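Putative diflavin flavoprotein A 5 (PDB 4FEK) probably passes electrons from NADH to oxygen, reducing it to water, and is represented here by its N-terminal metallo-beta-lactamase-like domain. Local coordinates at residues I56-E61 and K65-A70; G86-N91 and G116-A121; V224-V229 and L234-L239. All blocks are in the same frame, centred on the assembly; numbering follows the deposited sequence.

Contact 1 of 3, residues I56-E61 and K65-A70; sequences IDPPVE and KIYLEA
Tyr-67 lays its ring against Pro-59 and Pro-58 at the turn where strand 53-56 hands over to helix 61-74. This is the opening of a beta-alpha-beta crossover in the metallo-beta-lactamase fold, since the chain returns from the helix as the parallel neighbouring strand 80-84. Going along the helix, Lys-65 comes first, and its link back to the turn is through solvent. One water donates to Glu-61 O at 2.8 Å and accepts from Lys-65 N at 2.9 Å. These are the carbonyl and amide that a regular helical turn would join directly, so the water is inserted into the first turn in place of the direct bond. The lysine side chain itself runs away from the prolines, its NZ making a long salt bridge of 3.9 Å with Glu-69 OE2 one turn on.

Next comes Tyr-67, which carries nearly all of the packing. Its CG is anti to the backbone N (chi1 175°), which swings the ring off the helix and onto the proline pair. CD of Pro-59 stands over the middle of one ring face, 3.3 Å from the Tyr-67 centroid and only 7° off the normal, a close CH-pi contact. CG of the same proline continues back toward the root of the tyrosine, 3.6 Å from Tyr-67 CB. Pro-58 meets the far end of the ring obliquely, with its CB 3.9 Å from Tyr-67 CE2. The hydroxyl beyond is hydrogen-bonded to Ser-45 OG, which also bonds Ile-56 O, so strand 41-49 holds both the ring tip and the end of strand 53-56.

Leu-68 turns instead to Ala-98 and Leu-99 of helix 93-102. The helix then runs on regularly, Ala-70 N donating to Ile-66 O at 3.1 Å.

Contact 2 of 3, residues G86-N91 and G116-A121; sequences GHFSPN and GDLRAA. With PO4 (phosphate ion), chain E.
Phe-88 and Asp-117 are the closest backbone approach here, 7.7 Å between their CA atoms, where the loop after strand 80-84 passes helix 112-121. In the metallo-beta-lactamase fold this loop commonly supplies metal ligands. In this crystal it holds a phosphate ion, probably from the crystallisation liquor.

The loop's side chains diverge. A chi1 of -178° sends the Phe-88 ring away from its own backbone N and out to the helix, and Asp-117 CB stands over its centre, 3.6 Å from the centroid, in a CH-pi contact. The carboxylate stays over the rim of that face, Asp-117 OD2 3.8 Å from Phe-88 CD2, its plane turned 34° from the ring. Leu-118 comes in at the ring edge, and Ile-93 of helix 93-102 also touches the phenylalanine.

His-87, Ser-89 and Asn-91 face the phosphate. Both His-87 NE2 (3.0 Å) and Ser-89 OG (2.6 Å) donate to phosphate O3. Lys-174 NZ and Arg-92 NE also bond the ion. On the other side of the imidazole, ND1 is hydrogen-bonded to Asp-173, which fixes the ring's rotation. Asn-91 completes the grip, ND2 giving phosphate O2 a nearly straight bond of 2.9 Å (166°).

Contact 3 of 3, residues V224-V229 and L234-L239; sequences VRLYAV and LVRTSL
Leu-239 is the main bump of this contact, and the hollow it fills lies along one side of strand 226-229, the edge strand of the five-stranded sheet in this metallo-beta-lactamase fold. Its CG stands over the centre of the Tyr-227 ring, 3.7 Å from the centroid and 9° off the normal, so the branched end covers that face in a CH-pi contact. From there the two methyls part. CD2 stays by the phenol end of the ring, while Leu-239 CD1 pushes against the backbone, 3.5 Å from Leu-226 N. Val-224 CG1 closes the hollow, 3.8 Å from Leu-239 CD1.

The same side is filled further along by valines: Val-235 CB rests on Tyr-227 CB, and its CG2 meets Val-229 CG1 at 4.0 Å, the two side chains crossing at about a right angle. Leu-226 makes the reverse fit. Its CD1 reaches over the incoming chain and settles between Leu-234 CB and Arg-236 CB, 3.7 Å from the latter.

A single antiparallel bridge sets this alignment. Tyr-227 N donates to Val-235 O at 2.9 Å (164°), and Val-235 N returns a bond to Tyr-227 O at 3.0 Å. The type I turn from Arg-236 to Leu-239 then brings the leucine round at the start of helix 239-258.

Chemically, two reciprocal backbone bonds fix the register while apolar residues and the tyrosine supply most of the buried surface; because Thr-243 OG1 is hydrogen-bonded to Tyr-227 OH, the ring gives a face to apolar packing without burying an unpartnered hydroxyl.

Overall arrangement
Contacts 1, 2 and 3 follow one another along the chain without overlapping. The first two lie at the ends of adjacent parallel strands 53-56 and 80-84 of the seven-stranded sheet. Their centres are about 16 Å apart and they touch: Asp-57 OD1 is probably hydrogen-bonded to Gly-86 N, and Glu-61 N to Asn-91 O. They thus shape neighbouring loops at one end of that sheet, beside the phosphate site. Contact 3 is packing away from that site, on the edge of the five-stranded sheet, about 22 Å from contact 1 and 27 Å from contact 2 between centres, across the chain's centre from contact 2. There it joins that sheet to the C-terminal helix 239-258.

Contact 1 of 3, residues I56-E61 and K65-A70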
loop_
_atom_site.group_PDB
_atom_site.type_symbol
_atom_site.label_atom_id
_atom_site.label_comp_id
_atom_site.label_asym_id
_atom_site.label_seq_id
_atom_site.Cartn_x
_atom_site.Cartn_y
_atom_site.Cartn_z
ATOM N N ILE A 56 -2.056 1.071 7.714
ATOM C CA ILE A 56 -2.248 0.568 6.369
ATOM C C ILE A 56 -0.951 -0.055 5.860
ATOM O O ILE A 56 0.083 0.597 5.887
ATOM C CB ILE A 56 -2.687 1.688 5.439
ATOM C CG1 ILE A 56 -4.087 2.164 5.841
ATOM C CG2 ILE A 56 -2.641 1.202 3.966
ATOM C CD1 ILE A 56 -4.482 3.526 5.312
ATOM N N ASP A 57 -1.020 -1.320 5.440
ATOM C CA ASP A 57 0.111 -2.054 4.827
ATOM C C ASP A 57 1.438 -2.205 5.600
ATOM O O ASP A 57 2.459 -1.645 5.183
ATOM C CB ASP A 57 0.421 -1.490 3.426
ATOM C CG ASP A 57 -0.670 -1.825 2.411
ATOM O OD1 ASP A 57 -1.229 -2.940 2.500
ATOM O OD2 ASP A 57 -0.973 -0.985 1.528
ATOM N N PRO A 58 1.436 -2.987 6.690
ATOM C CA PRO A 58 2.694 -3.359 7.373
ATOM C C PRO A 58 3.618 -4.122 6.404
ATOM O O PRO A 58 3.119 -4.941 5.628
ATOM C CB PRO A 58 2.231 -4.319 8.481
ATOM C CG PRO A 58 0.752 -4.082 8.640
ATOM C CD PRO A 58 0.264 -3.680 7.258
ATOM N N PRO A 59 4.927 -3.851 6.439
ATOM C CA PRO A 59 5.874 -4.382 5.443
ATOM C C PRO A 59 6.235 -5.860 5.613
ATOM O O PRO A 59 5.823 -6.506 6.586
ATOM C CB PRO A 59 7.116 -3.525 5.663
ATOM C CG PRO A 59 7.034 -3.170 7.136
ATOM C CD PRO A 59 5.581 -2.908 7.369
ATOM N N VAL A 60 7.029 -6.375 4.674
ATOM C CA VAL A 60 7.464 -7.782 4.686
ATOM C C VAL A 60 8.406 -8.069 5.841
ATOM O O VAL A 60 8.914 -7.132 6.468
ATOM C CB VAL A 60 8.192 -8.155 3.385
ATOM C CG1 VAL A 60 7.252 -7.989 2.187
ATOM C CG2 VAL A 60 9.457 -7.324 3.222
ATOM N N GLU A 61 8.664 -9.360 6.097
ATOM C CA GLU A 61 9.501 -9.779 7.236
ATOM C C GLU A 61 10.852 -9.064 7.278
ATOM O O GLU A 61 11.384 -8.762 8.353
ATOM C CB GLU A 61 9.711 -11.308 7.259
ATOM C CG GLU A 61 10.608 -11.768 8.430
ATOM C CD GLU A 61 10.576 -13.262 8.691
ATOM O OE1 GLU A 61 10.269 -14.031 7.758
ATOM O OE2 GLU A 61 10.858 -13.663 9.842
ATOM N N LYS A 65 11.352 -5.916 11.974
ATOM C CA LYS A 65 11.913 -5.437 13.234
ATOM C C LYS A 65 12.000 -3.921 13.303
ATOM O O LYS A 65 11.521 -3.322 14.262
ATOM C CB LYS A 65 13.285 -6.050 13.519
ATOM C CG LYS A 65 13.855 -5.598 14.865
ATOM C CD LYS A 65 15.278 -6.118 15.095
ATOM C CE LYS A 65 15.792 -5.775 16.488
ATOM N NZ LYS A 65 15.131 -6.562 17.572
ATOM N N ILE A 66 12.589 -3.284 12.288
ATOM C CA ILE A 66 12.703 -1.823 12.342
ATOM C C ILE A 66 11.347 -1.137 12.185
ATOM O O ILE A 66 11.119 -0.063 12.742
ATOM C CB ILE A 66 13.727 -1.248 11.328
ATOM C CG1 ILE A 66 13.353 -1.621 9.896
ATOM C CG2 ILE A 66 15.135 -1.730 11.651
ATOM C CD1 ILE A 66 14.267 -0.989 8.859
ATOM N N TYR A 67 10.446 -1.773 11.436
ATOM C CA TYR A 67 9.095 -1.283 11.326
ATOM C C TYR A 67 8.392 -1.219 12.690
ATOM O O TYR A 67 7.858 -0.184 13.072
ATOM C CB TYR A 67 8.293 -2.178 10.395
ATOM C CG TYR A 67 6.847 -1.777 10.353
ATOM C CD1 TYR A 67 6.463 -0.549 9.828
ATOM C CD2 TYR A 67 5.864 -2.619 10.865
ATOM C CE1 TYR A 67 5.130 -0.175 9.789
ATOM C CE2 TYR A 67 4.533 -2.254 10.842
ATOM C CZ TYR A 67 4.171 -1.035 10.297
ATOM O OH TYR A 67 2.838 -0.697 10.267
ATOM N N LEU A 68 8.371 -2.339 13.403
ATOM C CA LEU A 68 7.688 -2.401 14.692
ATOM C C LEU A 68 8.274 -1.438 15.732
ATOM O O LEU A 68 7.526 -0.823 16.507
ATOM C CB LEU A 68 7.693 -3.833 15.226
ATOM C CG LEU A 68 6.823 -4.782 14.398
ATOM C CD1 LEU A 68 7.011 -6.211 14.873
ATOM C CD2 LEU A 68 5.354 -4.373 14.424
ATOM N N GLU A 69 9.600 -1.317 15.758
ATOM C CA GLU A 69 10.260 -0.314 16.611
ATOM C C GLU A 69 9.785 1.105 16.310
ATOM O O GLU A 69 9.443 1.847 17.229
ATOM C CB GLU A 69 11.782 -0.387 16.473
ATOM C CG GLU A 69 12.372 -1.725 16.942
ATOM C CD GLU A 69 13.861 -1.635 17.288
ATOM O OE1 GLU A 69 14.371 -0.500 17.456
ATOM O OE2 GLU A 69 14.517 -2.695 17.393
ATOM N N ALA A 70 9.760 1.486 15.027
ATOM C CA ALA A 70 9.273 2.812 14.647
ATOM C C ALA A 70 7.774 2.998 14.956
ATOM O O ALA A 70 7.333 4.071 15.394
ATOM C CB ALA A 70 9.556 3.085 13.157
HETATM O O HOH W 1 12.998 -7.750 10.463
#

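Contact 2 of 3, residues G86-N91 and G116-A121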
loop_
_atom_site.group_PDB
_atom_site.type_symbol
_atom_site.label_atom_id
_atom_site.label_comp_id
_atom_site.label_asym_id
_atom_site.label_seq_id
_atom_site.Cartn_x
_atom_site.Cartn_y
_atom_site.Cartn_z
ATOM N N GLY A 86 -3.624 -3.848 1.538
ATOM C CA GLY A 86 -3.861 -3.510 0.140
ATOM C C GLY A 86 -3.825 -4.751 -0.757
ATOM O O GLY A 86 -4.208 -4.693 -1.922
ATOM N N HIS A 87 -3.308 -5.852 -0.221
ATOM C CA HIS A 87 -3.270 -7.160 -0.905
ATOM C C HIS A 87 -2.751 -8.170 0.102
ATOM O O HIS A 87 -2.408 -7.781 1.220
ATOM C CB HIS A 87 -2.350 -7.132 -2.135
ATOM C CG HIS A 87 -0.893 -7.111 -1.804
ATOM N ND1 HIS A 87 -0.218 -5.955 -1.485
ATOM C CD2 HIS A 87 0.020 -8.110 -1.742
ATOM C CE1 HIS A 87 1.047 -6.240 -1.234
ATOM N NE2 HIS A 87 1.218 -7.540 -1.397
ATOM N N PHE A 88 -2.687 -9.451 -0.279
ATOM C CA PHE A 88 -2.151 -10.491 0.604
ATOM C C PHE A 88 -0.894 -11.180 0.050
ATOM O O PHE A 88 -0.901 -11.676 -1.064
ATOM C CB PHE A 88 -3.202 -11.565 0.902
ATOM C CG PHE A 88 -2.714 -12.630 1.849
ATOM C CD1 PHE A 88 -2.848 -12.468 3.215
ATOM C CD2 PHE A 88 -2.099 -13.779 1.370
ATOM C CE1 PHE A 88 -2.384 -13.439 4.099
ATOM C CE2 PHE A 88 -1.628 -14.750 2.246
ATOM C CZ PHE A 88 -1.775 -14.580 3.608
ATOM N N SER A 89 0.167 -11.243 0.852
ATOM C CA SER A 89 1.346 -12.031 0.493
ATOM C C SER A 89 1.864 -12.759 1.723
ATOM O O SER A 89 1.931 -12.174 2.808
ATOM C CB SER A 89 2.461 -11.146 -0.076
ATOM O OG SER A 89 2.187 -10.792 -1.426
ATOM N N PRO A 90 2.230 -14.030 1.553
ATOM C CA PRO A 90 2.722 -14.855 2.659
ATOM C C PRO A 90 3.983 -14.293 3.308
ATOM O O PRO A 90 4.201 -14.557 4.489
ATOM C CB PRO A 90 2.974 -16.225 2.010
ATOM C CG PRO A 90 2.894 -16.005 0.547
ATOM C CD PRO A 90 2.032 -14.811 0.319
ATOM N N ASN A 91 4.791 -13.506 2.599
ATOM C CA ASN A 91 5.977 -12.969 3.265
ATOM C C ASN A 91 5.659 -11.814 4.243
ATOM O O ASN A 91 6.552 -11.267 4.883
ATOM C CB ASN A 91 7.064 -12.592 2.264
ATOM C CG ASN A 91 6.590 -11.557 1.275
ATOM O OD1 ASN A 91 5.495 -11.012 1.423
ATOM N ND2 ASN A 91 7.409 -11.275 0.259
ATOM N N GLY A 116 -9.790 -15.588 3.569
ATOM C CA GLY A 116 -9.508 -17.009 3.683
ATOM C C GLY A 116 -8.035 -17.305 3.905
ATOM O O GLY A 116 -7.689 -18.103 4.777
ATOM N N ASP A 117 -7.176 -16.640 3.133
ATOM C CA ASP A 117 -5.719 -16.744 3.266
ATOM C C ASP A 117 -5.225 -16.365 4.660
ATOM O O ASP A 117 -4.338 -17.017 5.211
ATOM C CB ASP A 117 -5.023 -15.816 2.271
ATOM C CG ASP A 117 -5.218 -16.240 0.831
ATOM O OD1 ASP A 117 -5.372 -17.456 0.587
ATOM O OD2 ASP A 117 -5.206 -15.354 -0.055
ATOM N N LEU A 118 -5.778 -15.290 5.207
ATOM C CA LEU A 118 -5.418 -14.851 6.549
ATOM C C LEU A 118 -5.744 -15.913 7.585
ATOM O O LEU A 118 -4.896 -16.276 8.399
ATOM C CB LEU A 118 -6.169 -13.576 6.911
ATOM C CG LEU A 118 -5.399 -12.290 6.693
ATOM C CD1 LEU A 118 -6.258 -11.097 7.097
ATOM C CD2 LEU A 118 -4.092 -12.337 7.481
ATOM N N ARG A 119 -6.984 -16.398 7.559
ATOM C CA ARG A 119 -7.448 -17.354 8.562
ATOM C C ARG A 119 -6.641 -18.643 8.486
ATOM O O ARG A 119 -6.381 -19.276 9.505
ATOM C CB ARG A 119 -8.949 -17.642 8.420
ATOM C CG ARG A 119 -9.847 -16.465 8.782
ATOM C CD ARG A 119 -11.314 -16.878 8.978
ATOM N NE ARG A 119 -12.194 -15.715 9.135
ATOM C CZ ARG A 119 -12.351 -15.032 10.266
ATOM N NH1 ARG A 119 -11.683 -15.385 11.360
ATOM N NH2 ARG A 119 -13.171 -13.985 10.310
ATOM N N ALA A 120 -6.225 -19.016 7.282
ATOM C CA ALA A 120 -5.404 -20.207 7.107
ATOM C C ALA A 120 -3.982 -20.012 7.633
ATOM O O ALA A 120 -3.356 -20.968 8.092
ATOM C CB ALA A 120 -5.384 -20.639 5.648
ATOM N N ALA A 121 -3.471 -18.782 7.572
ATOM C CA ALA A 121 -2.130 -18.494 8.082
ATOM C C ALA A 121 -2.084 -18.487 9.605
ATOM O O ALA A 121 -1.015 -18.608 10.199
ATOM C CB ALA A 121 -1.611 -17.164 7.534
HETATM P P PO4 E . 5.152 -8.536 -1.319
HETATM O O1 PO4 E . 4.874 -8.771 0.170
HETATM O O2 PO4 E . 6.224 -9.493 -1.722
HETATM O O3 PO4 E . 3.867 -8.837 -2.038
HETATM O O4 PO4 E . 5.617 -7.110 -1.488
#

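Contact 3 of 3, residues V224-V229 and L234-L239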
loop_
_atom_site.group_PDB
_atom_site.type_symbol
_atom_site.label_atom_id
_atom_site.label_comp_id
_atom_site.label_asym_id
_atom_site.label_seq_id
_atom_site.Cartn_x
_atom_site.Cartn_y
_atom_site.Cartn_z
ATOM N N VAL A 224 -8.624 13.236 -5.663
ATOM C CA VAL A 224 -7.412 12.758 -4.980
ATOM C C VAL A 224 -6.283 13.785 -4.974
ATOM O O VAL A 224 -5.905 14.322 -6.017
ATOM C CB VAL A 224 -6.858 11.458 -5.632
ATOM C CG1 VAL A 224 -5.705 10.889 -4.813
ATOM C CG2 VAL A 224 -7.945 10.429 -5.801
ATOM N N ARG A 225 -5.718 14.025 -3.798
ATOM C CA ARG A 225 -4.601 14.953 -3.658
ATOM C C ARG A 225 -3.268 14.220 -3.581
ATOM O O ARG A 225 -2.229 14.809 -3.848
ATOM C CB ARG A 225 -4.776 15.807 -2.398
ATOM C CG ARG A 225 -5.958 16.759 -2.459
ATOM C CD ARG A 225 -6.104 17.518 -1.152
ATOM N NE ARG A 225 -6.902 18.725 -1.321
ATOM C CZ ARG A 225 -6.423 19.960 -1.216
ATOM N NH1 ARG A 225 -5.144 20.158 -0.923
ATOM N NH2 ARG A 225 -7.229 20.999 -1.399
ATOM N N LEU A 226 -3.300 12.938 -3.213
ATOM C CA LEU A 226 -2.071 12.168 -3.033
ATOM C C LEU A 226 -2.312 10.692 -3.308
ATOM O O LEU A 226 -3.320 10.133 -2.846
ATOM C CB LEU A 226 -1.554 12.322 -1.594
ATOM C CG LEU A 226 -0.227 11.641 -1.258
ATOM C CD1 LEU A 226 0.920 12.492 -1.765
ATOM C CD2 LEU A 226 -0.100 11.375 0.253
ATOM N N TYR A 227 -1.398 10.065 -4.053
ATOM C CA TYR A 227 -1.329 8.599 -4.085
ATOM C C TYR A 227 -0.328 8.168 -3.018
ATOM O O TYR A 227 0.891 8.309 -3.202
ATOM C CB TYR A 227 -0.856 8.037 -5.447
ATOM C CG TYR A 227 -1.811 8.208 -6.606
ATOM C CD1 TYR A 227 -3.185 8.305 -6.406
ATOM C CD2 TYR A 227 -1.342 8.218 -7.919
ATOM C CE1 TYR A 227 -4.055 8.434 -7.475
ATOM C CE2 TYR A 227 -2.216 8.348 -8.997
ATOM C CZ TYR A 227 -3.566 8.448 -8.771
ATOM O OH TYR A 227 -4.432 8.586 -9.848
ATOM N N ALA A 228 -0.851 7.640 -1.919
ATOM C CA ALA A 228 -0.028 7.055 -0.872
ATOM C C ALA A 228 0.331 5.632 -1.289
ATOM O O ALA A 228 -0.322 4.671 -0.884
ATOM C CB ALA A 228 -0.772 7.056 0.452
ATOM N N VAL A 229 1.372 5.525 -2.102
ATOM C CA VAL A 229 1.781 4.271 -2.725
ATOM C C VAL A 229 2.561 3.356 -1.774
ATOM O O VAL A 229 3.054 3.805 -0.758
ATOM C CB VAL A 229 2.671 4.556 -3.928
ATOM C CG1 VAL A 229 1.934 5.497 -4.918
ATOM C CG2 VAL A 229 4.020 5.189 -3.465
ATOM N N LEU A 234 5.926 9.220 -2.355
ATOM C CA LEU A 234 4.490 9.428 -2.391
ATOM C C LEU A 234 4.186 10.340 -3.573
ATOM O O LEU A 234 4.899 11.307 -3.820
ATOM C CB LEU A 234 4.002 10.024 -1.059
ATOM C CG LEU A 234 3.897 9.071 0.159
ATOM C CD1 LEU A 234 5.103 8.191 0.375
ATOM C CD2 LEU A 234 3.615 9.842 1.432
ATOM N N VAL A 235 3.148 10.012 -4.326
ATOM C CA VAL A 235 2.889 10.722 -5.560
ATOM C C VAL A 235 1.913 11.856 -5.345
ATOM O O VAL A 235 0.726 11.646 -5.165
ATOM C CB VAL A 235 2.404 9.786 -6.671
ATOM C CG1 VAL A 235 2.251 10.574 -7.986
ATOM C CG2 VAL A 235 3.416 8.635 -6.850
ATOM N N ARG A 236 2.454 13.070 -5.367
ATOM C CA ARG A 236 1.696 14.268 -5.065
ATOM C C ARG A 236 1.553 15.105 -6.330
ATOM O O ARG A 236 0.540 15.033 -7.018
ATOM C CB ARG A 236 2.413 15.053 -3.956
ATOM C CG ARG A 236 1.660 16.275 -3.450
ATOM C CD ARG A 236 2.210 16.677 -2.079
ATOM N NE ARG A 236 3.591 17.143 -2.175
ATOM C CZ ARG A 236 4.310 17.539 -1.126
ATOM N NH1 ARG A 236 3.781 17.501 0.087
ATOM N NH2 ARG A 236 5.556 17.961 -1.292
ATOM N N THR A 237 2.579 15.886 -6.645
ATOM C CA THR A 237 2.503 16.797 -7.775
ATOM C C THR A 237 2.466 16.057 -9.101
ATOM O O THR A 237 1.851 16.524 -10.052
ATOM C CB THR A 237 3.642 17.843 -7.740
ATOM O OG1 THR A 237 3.604 18.527 -6.483
ATOM C CG2 THR A 237 3.462 18.874 -8.853
ATOM N N SER A 238 3.072 14.872 -9.158
ATOM C CA SER A 238 3.125 14.133 -10.418
ATOM C C SER A 238 1.933 13.192 -10.605
ATOM O O SER A 238 1.899 12.420 -11.549
ATOM C CB SER A 238 4.450 13.366 -10.571
ATOM O OG SER A 238 4.397 12.107 -9.918
ATOM N N LEU A 239 0.954 13.291 -9.708
ATOM C CA LEU A 239 -0.207 12.392 -9.674
ATOM C C LEU A 239 -0.980 12.339 -10.992
ATOM O O LEU A 239 -1.251 11.264 -11.522
ATOM C CB LEU A 239 -1.146 12.852 -8.551
ATOM C CG LEU A 239 -2.351 12.023 -8.101
ATOM C CD1 LEU A 239 -2.695 12.379 -6.658
ATOM C CD2 LEU A 239 -3.560 12.256 -9.006
#